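Local atomic coordinates of putative Lipoprotein (Shewanella oneidensis, PDB entry 3U24), a protein that is of unknown function but binds zinc and calcium and is probably related to zinc metallopeptidases. Residues P412-Q417 and M437-A442. Numbering follows the deposited sequence.
With ZN (zinc ion), chain F.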
# COMPACT_ATOMS: atom_id res chain seq x y z
N PRO A 412 -7.71 3.84 17.47
CA PRO A 412 -8.64 2.97 16.81
C PRO A 412 -8.43 2.86 15.29
O PRO A 412 -9.40 2.66 14.54
CB PRO A 412 -9.96 3.65 17.11
CG PRO A 412 -9.63 5.09 16.98
CD PRO A 412 -8.24 5.21 17.55
N GLY A 413 -7.17 2.96 14.85
CA GLY A 413 -6.84 2.83 13.42
C GLY A 413 -6.75 1.40 12.86
O GLY A 413 -7.70 0.58 13.00
N HIS A 414 -5.60 1.07 12.25
CA HIS A 414 -5.53 -0.19 11.49
C HIS A 414 -5.91 -1.41 12.25
O HIS A 414 -6.63 -2.23 11.72
CB HIS A 414 -4.17 -0.43 10.88
CG HIS A 414 -3.88 0.46 9.73
ND1 HIS A 414 -4.80 0.73 8.78
CD2 HIS A 414 -2.74 1.14 9.38
CE1 HIS A 414 -4.26 1.56 7.89
NE2 HIS A 414 -2.99 1.76 8.23
N TYR A 415 -5.44 -1.58 13.48
CA TYR A 415 -5.69 -2.85 14.18
C TYR A 415 -7.19 -2.98 14.48
O TYR A 415 -7.78 -4.06 14.25
CB TYR A 415 -4.85 -3.02 15.45
CG TYR A 415 -5.21 -4.23 16.29
CD1 TYR A 415 -4.92 -5.49 15.86
CD2 TYR A 415 -5.86 -4.11 17.53
CE1 TYR A 415 -5.25 -6.60 16.59
CE2 TYR A 415 -6.19 -5.22 18.28
CZ TYR A 415 -5.88 -6.48 17.79
OH TYR A 415 -6.17 -7.65 18.52
N THR A 416 -7.79 -1.90 14.96
CA THR A 416 -9.19 -1.89 15.25
C THR A 416 -10.04 -2.20 14.03
O THR A 416 -10.96 -3.01 14.10
CB THR A 416 -9.61 -0.57 15.85
OG1 THR A 416 -8.79 -0.35 17.00
CG2 THR A 416 -11.07 -0.59 16.30
N GLN A 417 -9.72 -1.55 12.92
CA GLN A 417 -10.45 -1.79 11.69
C GLN A 417 -10.28 -3.24 11.22
O GLN A 417 -11.23 -3.82 10.67
CB GLN A 417 -9.98 -0.81 10.60
CG GLN A 417 -10.80 -0.86 9.30
CD GLN A 417 -10.22 -1.77 8.20
OE1 GLN A 417 -10.97 -2.51 7.54
NE2 GLN A 417 -8.94 -1.67 7.96
N MSE A 437 -9.85 2.73 1.51
CA MSE A 437 -10.72 2.67 2.70
C MSE A 437 -9.88 2.38 3.92
O MSE A 437 -10.02 3.04 4.91
CB MSE A 437 -11.84 1.63 2.53
CG MSE A 437 -12.77 1.45 3.75
SE MSE A 437 -11.98 0.22 5.07
CE MSE A 437 -13.34 0.43 6.50
N VAL A 438 -8.95 1.42 3.81
CA VAL A 438 -8.15 0.94 4.94
C VAL A 438 -7.25 2.06 5.43
O VAL A 438 -7.22 2.41 6.63
CB VAL A 438 -7.34 -0.33 4.53
CG1 VAL A 438 -6.20 -0.65 5.52
CG2 VAL A 438 -8.31 -1.51 4.28
N GLU A 439 -6.58 2.70 4.50
CA GLU A 439 -5.74 3.84 4.87
C GLU A 439 -6.56 5.07 5.27
O GLU A 439 -6.20 5.74 6.24
CB GLU A 439 -4.76 4.20 3.75
CG GLU A 439 -3.60 3.25 3.69
CD GLU A 439 -2.79 3.22 5.00
OE1 GLU A 439 -2.77 4.24 5.76
OE2 GLU A 439 -2.15 2.17 5.24
N GLY A 440 -7.61 5.38 4.50
CA GLY A 440 -8.47 6.52 4.83
C GLY A 440 -9.03 6.45 6.24
O GLY A 440 -9.06 7.45 6.94
N TRP A 441 -9.45 5.26 6.66
CA TRP A 441 -9.89 5.05 8.02
C TRP A 441 -8.80 5.42 9.01
O TRP A 441 -9.07 6.14 10.00
CB TRP A 441 -10.36 3.61 8.24
CG TRP A 441 -10.59 3.34 9.68
CD1 TRP A 441 -9.73 2.74 10.59
CD2 TRP A 441 -11.74 3.79 10.49
NE1 TRP A 441 -10.27 2.75 11.85
CE2 TRP A 441 -11.46 3.37 11.86
CE3 TRP A 441 -12.93 4.44 10.22
CZ2 TRP A 441 -12.35 3.60 12.89
CZ3 TRP A 441 -13.79 4.71 11.28
CH2 TRP A 441 -13.52 4.29 12.57
N ALA A 442 -7.58 4.93 8.80
CA ALA A 442 -6.52 5.18 9.75
C ALA A 442 -6.23 6.66 9.84
O ALA A 442 -6.09 7.17 10.94
CB ALA A 442 -5.26 4.40 9.41
ZN ZN F . -1.74 3.28 7.38
O HOH W 1 -7.48 0.73 8.66
O HOH W 2 0.26 2.58 7.66
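H414 and E439 meet on one zinc ion, H414 through NE2 at 2.1 Å and E439 through both carboxylate oxygens, with imidazole and carboxylate planes 78° apart. H408 and a water complete the ligand set. H408 and H414 are the two histidines of an HEAIPGH sequence (H408 to H414), the glutamate coming from helix 435-451, further along the chain: the arrangement resembles the HExxH-plus-glutamate zinc site of gluzincin peptidases, with two extra residues between the histidines (HExxxGH in place of HExxH). The other imidazole nitrogen, ND1, donates to a water 2.7 Å away, which also accepts from Q417 NE2 and donates to V438 O; the ring's rotation is thus fixed at both nitrogens. A442 CB lies over one ring face, 3.7 Å from the centroid, a CH-pi contact.

Q417 can be followed outward. Its CB rests 3.6 Å from W441 CD1; CG, anti to the backbone N (chi1 -173°), reaches both W441 CD1 and the CE methyl of selenomethionine M437; the chain then bends at chi2, bringing OE1 to 3.8 Å from M437 SE and NE2 beside the V438 methyls. W441 NE1 donates 2.8 Å to P412 O, in the carbonyl plane on a lone pair, though bent (143° at the hydrogen). A leucine in place of W441 would probably leave P412 O without this donor and Q417 CB without its indole neighbour.

The contact joins the N-terminal turn of helix 414-423, N-capped by G413, to helix 435-451; helix 401-409 supplies H408, while helix 523-542 touches E439 and W441 through Y524 and I531.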